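Local atomic coordinates of cytosine-specific methyltransferase (Escherichia coli O157:H7 EDL933, PDB entry 3G7U), a protein that probably methylates cytosine in DNA at carbon 5, taking the methyl group from S-adenosyl-L-methionine and releasing S-adenosyl-L-homocysteine. Residues M70-I75 with S108-L113; Q98-F103 with N133-L138. One frame throughout, in Å; residues are numbered along the deposited sequence.

Contact 1 of 2, residues M70-I75 with S108-L113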
ATOM      1  N   MET A  70      -6.850  21.369 -13.889  1.00 34.85           N
ATOM      2  CA  MET A  70      -6.081  20.862 -12.744  1.00 34.83           C
ATOM      3  C   MET A  70      -4.618  20.638 -13.116  1.00 32.08           C
ATOM      4  O   MET A  70      -4.319  19.925 -14.076  1.00 35.56           O
ATOM      5  CB  MET A  70      -6.690  19.539 -12.240  1.00 35.33           C
ATOM      6  CG  MET A  70      -5.965  18.879 -11.072  1.00 35.42           C
ATOM      7  SD  MET A  70      -6.324  19.753  -9.548  1.00 33.79           S
ATOM      8  CE  MET A  70      -8.105  19.601  -9.355  1.00 37.15           C
ATOM      9  N   PRO A  71      -3.704  21.306 -12.395  1.00 34.60           N
ATOM     10  CA  PRO A  71      -2.277  21.038 -12.564  1.00 35.98           C
ATOM     11  C   PRO A  71      -2.015  19.658 -11.962  1.00 32.00           C
ATOM     12  O   PRO A  71      -2.392  19.400 -10.819  1.00 33.74           O
ATOM     13  CB  PRO A  71      -1.586  22.124 -11.721  1.00 35.95           C
ATOM     14  CG  PRO A  71      -2.650  23.053 -11.272  1.00 37.65           C
ATOM     15  CD  PRO A  71      -3.959  22.326 -11.366  1.00 39.60           C
ATOM     16  N   ILE A  72      -1.466  18.767 -12.765  1.00 30.99           N
ATOM     17  CA  ILE A  72      -1.126  17.440 -12.259  1.00 30.12           C
ATOM     18  C   ILE A  72       0.356  17.456 -11.977  1.00 30.39           C
ATOM     19  O   ILE A  72       1.169  17.354 -12.881  1.00 34.58           O
ATOM     20  CB  ILE A  72      -1.608  16.330 -13.226  1.00 31.04           C
ATOM     21  CG1 ILE A  72      -3.143  16.349 -13.275  1.00 32.61           C
ATOM     22  CG2 ILE A  72      -1.145  14.935 -12.747  1.00 32.55           C
ATOM     23  CD1 ILE A  72      -3.717  15.954 -14.640  1.00 42.23           C
ATOM     24  N   ASP A  73       0.699  17.641 -10.703  1.00 28.19           N
ATOM     25  CA  ASP A  73       2.083  17.770 -10.308  1.00 26.85           C
ATOM     26  C   ASP A  73       2.765  16.420 -10.248  1.00 26.86           C
ATOM     27  O   ASP A  73       3.920  16.290 -10.647  1.00 26.88           O
ATOM     28  CB  ASP A  73       2.167  18.526  -8.996  1.00 29.54           C
ATOM     29  CG  ASP A  73       1.528  19.884  -9.112  1.00 32.91           C
ATOM     30  OD1 ASP A  73       1.958  20.644 -10.015  1.00 34.54           O
ATOM     31  OD2 ASP A  73       0.563  20.159  -8.373  1.00 28.66           O
ATOM     32  N   GLY A  74       2.034  15.389  -9.842  1.00 23.66           N
ATOM     33  CA  GLY A  74       2.647  14.051  -9.836  1.00 19.43           C
ATOM     34  C   GLY A  74       1.723  12.985 -10.372  1.00 23.02           C
ATOM     35  O   GLY A  74       0.535  13.062 -10.129  1.00 23.74           O
ATOM     36  N   ILE A  75       2.248  12.023 -11.141  1.00 20.08           N
ATOM     37  CA  ILE A  75       1.494  10.806 -11.467  1.00 16.81           C
ATOM     38  C   ILE A  75       2.189   9.639 -10.725  1.00 20.41           C
ATOM     39  O   ILE A  75       3.399   9.409 -10.938  1.00 19.50           O
ATOM     40  CB  ILE A  75       1.467  10.559 -12.960  1.00 19.19           C
ATOM     41  CG1 ILE A  75       0.511  11.583 -13.605  1.00 18.44           C
ATOM     42  CG2 ILE A  75       0.924   9.156 -13.335  1.00 20.42           C
ATOM     43  CD1 ILE A  75       0.653  11.611 -15.108  1.00 24.20           C
ATOM     44  N   SER A 108       3.817  10.795 -20.200  1.00 27.92           N
ATOM     45  CA  SER A 108       4.377  11.516 -21.329  1.00 32.29           C
ATOM     46  C   SER A 108       3.370  12.580 -21.807  1.00 31.72           C
ATOM     47  O   SER A 108       3.734  13.736 -22.030  1.00 31.70           O
ATOM     48  CB  SER A 108       4.636  10.529 -22.456  1.00 32.03           C
ATOM     49  OG  SER A 108       5.278  11.206 -23.521  1.00 45.30           O
ATOM     50  N   GLU A 109       2.104  12.170 -21.905  1.00 28.02           N
ATOM     51  CA  GLU A 109       1.015  13.047 -22.370  1.00 27.59           C
ATOM     52  C   GLU A 109       0.699  14.139 -21.354  1.00 30.49           C
ATOM     53  O   GLU A 109       0.420  15.290 -21.712  1.00 28.55           O
ATOM     54  CB  GLU A 109      -0.234  12.211 -22.657  1.00 25.23           C
ATOM     55  CG  GLU A 109      -0.143  11.245 -23.855  1.00 27.46           C
ATOM     56  CD  GLU A 109      -1.416  10.468 -24.021  1.00 28.44           C
ATOM     57  OE1 GLU A 109      -2.326  10.729 -23.208  1.00 32.51           O
ATOM     58  OE2 GLU A 109      -1.546   9.635 -24.948  1.00 32.63           O
ATOM     59  N   LEU A 110       0.714  13.799 -20.065  1.00 25.13           N
ATOM     60  CA  LEU A 110       0.340  14.769 -19.048  1.00 26.81           C
ATOM     61  C   LEU A 110       1.455  15.657 -18.546  1.00 30.10           C
ATOM     62  O   LEU A 110       1.179  16.712 -17.966  1.00 28.02           O
ATOM     63  CB  LEU A 110      -0.371  14.116 -17.862  1.00 25.81           C
ATOM     64  CG  LEU A 110      -1.812  13.630 -18.113  1.00 25.13           C
ATOM     65  CD1 LEU A 110      -2.285  12.628 -17.056  1.00 30.22           C
ATOM     66  CD2 LEU A 110      -2.741  14.853 -18.146  1.00 29.35           C
ATOM     67  N   GLN A 111       2.699  15.234 -18.750  1.00 28.55           N
ATOM     68  CA  GLN A 111       3.863  16.021 -18.294  1.00 29.22           C
ATOM     69  C   GLN A 111       3.821  16.494 -16.829  1.00 27.85           C
ATOM     70  O   GLN A 111       3.967  17.683 -16.567  1.00 23.89           O
ATOM     71  CB  GLN A 111       4.129  17.228 -19.253  1.00 29.07           C
ATOM     72  CG  GLN A 111       4.414  16.804 -20.688  1.00 32.99           C
ATOM     73  CD  GLN A 111       5.834  16.302 -20.851  1.00 36.48           C
ATOM     74  OE1 GLN A 111       6.771  16.960 -20.409  1.00 42.05           O
ATOM     75  NE2 GLN A 111       6.002  15.145 -21.489  1.00 32.15           N
ATOM     76  N   PRO A 112       3.656  15.564 -15.851  1.00 22.14           N
ATOM     77  CA  PRO A 112       3.699  16.015 -14.478  1.00 21.23           C
ATOM     78  C   PRO A 112       5.113  16.455 -14.064  1.00 18.54           C
ATOM     79  O   PRO A 112       6.074  16.098 -14.756  1.00 27.96           O
ATOM     80  CB  PRO A 112       3.363  14.728 -13.696  1.00 21.42           C
ATOM     81  CG  PRO A 112       3.836  13.616 -14.587  1.00 22.36           C
ATOM     82  CD  PRO A 112       3.438  14.106 -15.953  1.00 24.29           C
ATOM     83  N   LEU A 113       5.223  17.163 -12.940  1.00 22.62           N
ATOM     84  CA  LEU A 113       6.539  17.506 -12.369  1.00 23.84           C
ATOM     85  C   LEU A 113       7.330  16.241 -12.035  1.00 28.35           C
ATOM     86  O   LEU A 113       8.535  16.217 -12.166  1.00 25.49           O
ATOM     87  CB  LEU A 113       6.385  18.359 -11.114  1.00 27.27           C
ATOM     88  CG  LEU A 113       5.655  19.704 -11.340  1.00 29.00           C
ATOM     89  CD1 LEU A 113       5.592  20.489 -10.055  1.00 29.75           C
ATOM     90  CD2 LEU A 113       6.268  20.516 -12.514  1.00 32.28           C
TER

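Contact 2 of 2, residues Q98-F103 with N133-L138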
ATOM      1  N   GLN A  98       0.736  -4.374 -21.860  1.00 34.18           N
ATOM      2  CA  GLN A  98       0.122  -3.203 -22.484  1.00 33.98           C
ATOM      3  C   GLN A  98      -0.186  -2.144 -21.447  1.00 32.77           C
ATOM      4  O   GLN A  98       0.153  -0.984 -21.648  1.00 34.98           O
ATOM      5  CB  GLN A  98      -1.133  -3.571 -23.275  1.00 38.23           C
ATOM      6  CG  GLN A  98      -0.812  -4.067 -24.695  1.00 51.61           C
ATOM      7  CD  GLN A  98      -1.833  -5.070 -25.220  1.00 57.86           C
ATOM      8  OE1 GLN A  98      -2.476  -5.789 -24.448  1.00 64.84           O
ATOM      9  NE2 GLN A  98      -1.977  -5.132 -26.543  1.00 60.58           N
ATOM     10  N   LEU A  99      -0.782  -2.529 -20.324  1.00 29.17           N
ATOM     11  CA  LEU A  99      -1.083  -1.541 -19.263  1.00 27.39           C
ATOM     12  C   LEU A  99       0.142  -0.820 -18.697  1.00 29.80           C
ATOM     13  O   LEU A  99       0.080   0.369 -18.327  1.00 27.74           O
ATOM     14  CB  LEU A  99      -1.919  -2.169 -18.134  1.00 27.55           C
ATOM     15  CG  LEU A  99      -3.335  -2.606 -18.538  1.00 31.98           C
ATOM     16  CD1 LEU A  99      -3.954  -3.474 -17.468  1.00 35.12           C
ATOM     17  CD2 LEU A  99      -4.231  -1.423 -18.879  1.00 29.42           C
ATOM     18  N   TYR A 100       1.258  -1.547 -18.614  1.00 27.26           N
ATOM     19  CA  TYR A 100       2.537  -0.970 -18.211  1.00 28.57           C
ATOM     20  C   TYR A 100       2.902   0.228 -19.067  1.00 26.79           C
ATOM     21  O   TYR A 100       3.268   1.288 -18.557  1.00 28.41           O
ATOM     22  CB  TYR A 100       3.648  -2.039 -18.333  1.00 28.65           C
ATOM     23  CG  TYR A 100       4.983  -1.586 -17.793  1.00 30.67           C
ATOM     24  CD1 TYR A 100       5.260  -1.672 -16.431  1.00 29.67           C
ATOM     25  CD2 TYR A 100       5.974  -1.066 -18.635  1.00 34.39           C
ATOM     26  CE1 TYR A 100       6.456  -1.242 -15.910  1.00 30.97           C
ATOM     27  CE2 TYR A 100       7.206  -0.625 -18.101  1.00 31.63           C
ATOM     28  CZ  TYR A 100       7.426  -0.737 -16.731  1.00 33.35           C
ATOM     29  OH  TYR A 100       8.605  -0.326 -16.155  1.00 34.83           O
ATOM     30  N   MET A 101       2.814   0.024 -20.385  1.00 29.00           N
ATOM     31  CA  MET A 101       3.145   1.055 -21.363  1.00 30.54           C
ATOM     32  C   MET A 101       2.185   2.247 -21.322  1.00 28.15           C
ATOM     33  O   MET A 101       2.611   3.380 -21.557  1.00 28.11           O
ATOM     34  CB  MET A 101       3.148   0.457 -22.768  1.00 28.77           C
ATOM     35  CG  MET A 101       4.374  -0.426 -23.122  1.00 40.76           C
ATOM     36  SD  MET A 101       5.982   0.390 -22.955  1.00 42.04           S
ATOM     37  CE  MET A 101       5.704   2.065 -23.566  1.00 33.97           C
ATOM     38  N   HIS A 102       0.913   1.991 -20.991  1.00 28.19           N
ATOM     39  CA  HIS A 102      -0.105   3.069 -20.852  1.00 24.98           C
ATOM     40  C   HIS A 102       0.164   3.979 -19.681  1.00 25.14           C
ATOM     41  O   HIS A 102      -0.143   5.174 -19.738  1.00 24.60           O
ATOM     42  CB  HIS A 102      -1.513   2.478 -20.711  1.00 23.70           C
ATOM     43  CG  HIS A 102      -2.050   1.880 -21.970  1.00 26.93           C
ATOM     44  ND1 HIS A 102      -2.173   2.596 -23.138  1.00 32.97           N
ATOM     45  CD2 HIS A 102      -2.478   0.626 -22.250  1.00 31.39           C
ATOM     46  CE1 HIS A 102      -2.671   1.814 -24.078  1.00 32.08           C
ATOM     47  NE2 HIS A 102      -2.851   0.609 -23.571  1.00 31.88           N
ATOM     48  N   PHE A 103       0.719   3.435 -18.593  1.00 23.33           N
ATOM     49  CA  PHE A 103       1.138   4.279 -17.477  1.00 23.97           C
ATOM     50  C   PHE A 103       2.105   5.337 -17.991  1.00 23.05           C
ATOM     51  O   PHE A 103       1.979   6.537 -17.686  1.00 23.21           O
ATOM     52  CB  PHE A 103       1.824   3.467 -16.333  1.00 22.37           C
ATOM     53  CG  PHE A 103       2.267   4.298 -15.146  1.00 19.17           C
ATOM     54  CD1 PHE A 103       1.403   4.519 -14.095  1.00 24.87           C
ATOM     55  CD2 PHE A 103       3.581   4.795 -15.050  1.00 18.69           C
ATOM     56  CE1 PHE A 103       1.809   5.268 -13.014  1.00 20.60           C
ATOM     57  CE2 PHE A 103       3.988   5.545 -13.985  1.00 18.93           C
ATOM     58  CZ  PHE A 103       3.119   5.780 -12.958  1.00 22.45           C
ATOM     59  N   ASN A 133      12.540  -0.477 -21.874  1.00 38.25           N
ATOM     60  CA  ASN A 133      13.301   0.471 -22.680  0.50 41.56           C
ATOM     61  C   ASN A 133      12.339   1.393 -23.457  1.00 42.08           C
ATOM     62  O   ASN A 133      12.545   2.610 -23.471  1.00 44.61           O
ATOM     63  CB  ASN A 133      14.324  -0.230 -23.610  0.50 39.35           C
ATOM     64  CG  ASN A 133      15.570  -0.778 -22.856  0.50 40.04           C
ATOM     65  OD1 ASN A 133      16.388  -1.493 -23.440  0.50 38.27           O
ATOM     66  ND2 ASN A 133      15.706  -0.445 -21.570  0.50 32.19           N
ATOM     67  N   LYS A 134      11.292   0.809 -24.049  1.00 41.64           N
ATOM     68  CA  LYS A 134      10.229   1.532 -24.753  1.00 45.76           C
ATOM     69  C   LYS A 134       9.528   2.567 -23.847  1.00 45.67           C
ATOM     70  O   LYS A 134       9.246   3.693 -24.275  1.00 43.02           O
ATOM     71  CB  LYS A 134       9.222   0.537 -25.348  1.00 45.47           C
ATOM     72  CG  LYS A 134       8.347   1.096 -26.455  1.00 50.63           C
ATOM     73  CD  LYS A 134       7.295   0.070 -26.877  1.00 53.57           C
ATOM     74  CE  LYS A 134       6.314   0.635 -27.928  1.00 60.77           C
ATOM     75  NZ  LYS A 134       5.203   1.476 -27.356  1.00 61.59           N
ATOM     76  N   ALA A 135       9.295   2.194 -22.588  1.00 41.97           N
ATOM     77  CA  ALA A 135       8.744   3.095 -21.577  1.00 42.43           C
ATOM     78  C   ALA A 135       9.714   4.192 -21.114  1.00 44.71           C
ATOM     79  O   ALA A 135       9.297   5.334 -20.884  1.00 42.45           O
ATOM     80  CB  ALA A 135       8.254   2.285 -20.394  1.00 43.38           C
ATOM     81  N   PHE A 136      10.995   3.839 -20.960  1.00 43.70           N
ATOM     82  CA  PHE A 136      12.072   4.779 -20.624  1.00 47.07           C
ATOM     83  C   PHE A 136      12.143   5.826 -21.740  1.00 47.10           C
ATOM     84  O   PHE A 136      12.270   7.008 -21.458  1.00 47.15           O
ATOM     85  CB  PHE A 136      13.407   4.019 -20.533  1.00 51.24           C
ATOM     86  CG  PHE A 136      14.564   4.782 -19.868  1.00 55.54           C
ATOM     87  CD1 PHE A 136      15.328   5.702 -20.582  1.00 56.64           C
ATOM     88  CD2 PHE A 136      14.950   4.483 -18.549  1.00 60.90           C
ATOM     89  CE1 PHE A 136      16.415   6.362 -19.984  1.00 60.05           C
ATOM     90  CE2 PHE A 136      16.042   5.128 -17.935  1.00 60.63           C
ATOM     91  CZ  PHE A 136      16.776   6.074 -18.654  1.00 61.18           C
ATOM     92  N   ASN A 137      12.029   5.372 -22.988  1.00 45.99           N
ATOM     93  CA  ASN A 137      12.060   6.243 -24.163  1.00 49.52           C
ATOM     94  C   ASN A 137      10.965   7.291 -24.211  1.00 46.62           C
ATOM     95  O   ASN A 137      11.195   8.385 -24.715  1.00 50.98           O
ATOM     96  CB  ASN A 137      11.959   5.423 -25.454  1.00 52.00           C
ATOM     97  CG  ASN A 137      13.238   4.695 -25.796  1.00 56.76           C
ATOM     98  OD1 ASN A 137      14.306   4.984 -25.248  1.00 58.69           O
ATOM     99  ND2 ASN A 137      13.134   3.729 -26.707  1.00 60.30           N
ATOM    100  N   LEU A 138       9.778   6.945 -23.718  1.00 42.45           N
ATOM    101  CA  LEU A 138       8.619   7.836 -23.756  1.00 37.90           C
ATOM    102  C   LEU A 138       8.831   8.996 -22.839  1.00 38.58           C
ATOM    103  O   LEU A 138       8.251  10.087 -23.033  1.00 38.28           O
ATOM    104  CB  LEU A 138       7.341   7.115 -23.331  1.00 37.52           C
ATOM    105  CG  LEU A 138       6.599   6.297 -24.370  1.00 42.10           C
ATOM    106  CD1 LEU A 138       5.387   5.642 -23.745  1.00 42.76           C
ATOM    107  CD2 LEU A 138       6.186   7.183 -25.532  1.00 42.85           C
TER

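Contact 1 of 2, residues M70-I75 with S108-L113
The backbone O of Asp73 faces the turn just before strand 114-119, with Leu113 N 2.8 Å away. Leu113 CB comes within 3.3 Å of Asp73 O and Pro112 CB within 3.5 Å, both on the side where Leu113 N lies. Just before it, Ile72 O takes a CA-H...O contact from Pro112 CA at 3.3 Å. The side chains of Asp73 and Leu113 run side by side and point the same way, with Asp73 OD1 3.6 Å from Leu113 CD1. Asp73 OD2 is held elsewhere, accepting a hydrogen bond from Asn4 N.

CG1 of Ile75 is anti to the carbonyl carbon (chi1 -73°), and the extended chi2 carries CD1 to Leu110 and Pro112. Ile75 CD1 lies 3.7 Å from Leu110 CD1, the side chains crossing at about a right angle, and 3.8 Å from Pro112 CG. Leu110 uses its other branch on Ile72, where CD2 meets Ile72 CD1.

Gln111 leaves the helix with positive phi (50°). Its NE2 turns back to Ser108 O, 2.7 Å away, in a nearly straight bond (166°) on a carbonyl lone pair.

Here helix 94-110 hands over to strand 114-119, ending a beta-alpha-beta crossover of the Rossmann-like methyltransferase fold beside the entry to strand 74-77. Strand 4-8 lies on the other side of strand 74-77 in the sheet, and Ile62 of helix 59-66 packs on Leu110.

Contact 2 of 2, residues Q98-F103 with N133-L138
Met101 lays its thioether end over the backbone and methyl of Ala135. Its SD is 3.9 Å from Ala135 CB, and its CE is 3.7 Å from Ala135 N. The side chain bends at chi2 and again at chi3, which curls the methyl round to the facing helix. There CE also meets Leu138 CD1 at 3.6 Å, and the two side chains cross obliquely.

Lys134 closes the exposed flank. Its aliphatic chain passes alongside the thioether, with Lys134 CG 4.0 Å from Met101 CE. The ammonium nitrogen NZ ends 3.9 Å from the same Met101 CE. No hydrogen bond crosses between the segments.

Over residues 98-103 and 133-138 the helix axes run nearly parallel, at 16°, and approach to 9.6 Å. This is helix-to-helix packing in a Rossmann-like class I methyltransferase fold. Helix 94-110 links strands 74-77 and 114-119, and helix 129-140 follows strand 114-119.

Tyr100 fills the buried side. Its CG is anti to the backbone N (chi1 -174°), and the ring reaches across to helix 129-140. CE2 approaches Ala135 CB obliquely at 3.9 Å, while Ile131 and Arg132 also touch the side chain. Tyr100 OH is hydrogen-bonded to a bound glycerol, probably from the crystallisation liquor. The nearest atoms of the side chains of Tyr100 and Cys81, the predicted active-site residue, are about 5 Å apart.

How the contacts relate
The centres of contacts 1 and 2 are 16 Å apart. Both use helix 94-110: contact 2 its middle, contact 1 its C-terminal end. Along the chain the segments alternate, in the order 70-75, 98-103, 108-113, 133-138. Two direct touches join the contacts. Ser108 OG lies 3.2 Å from Leu138 O, a probable hydrogen bond, and Ile75 CG2 packs 4.0 Å from Phe103 CE1. Contact 1 sets the end of the helix and the turn after it against strand 74-77 and the loop before it; contact 2 sets the body of the helix against helix 129-140. Both lie within the C-5 cytosine-specific DNA methylase family region, where strands 74-77 and 114-119 are neighbours in the mixed sheet.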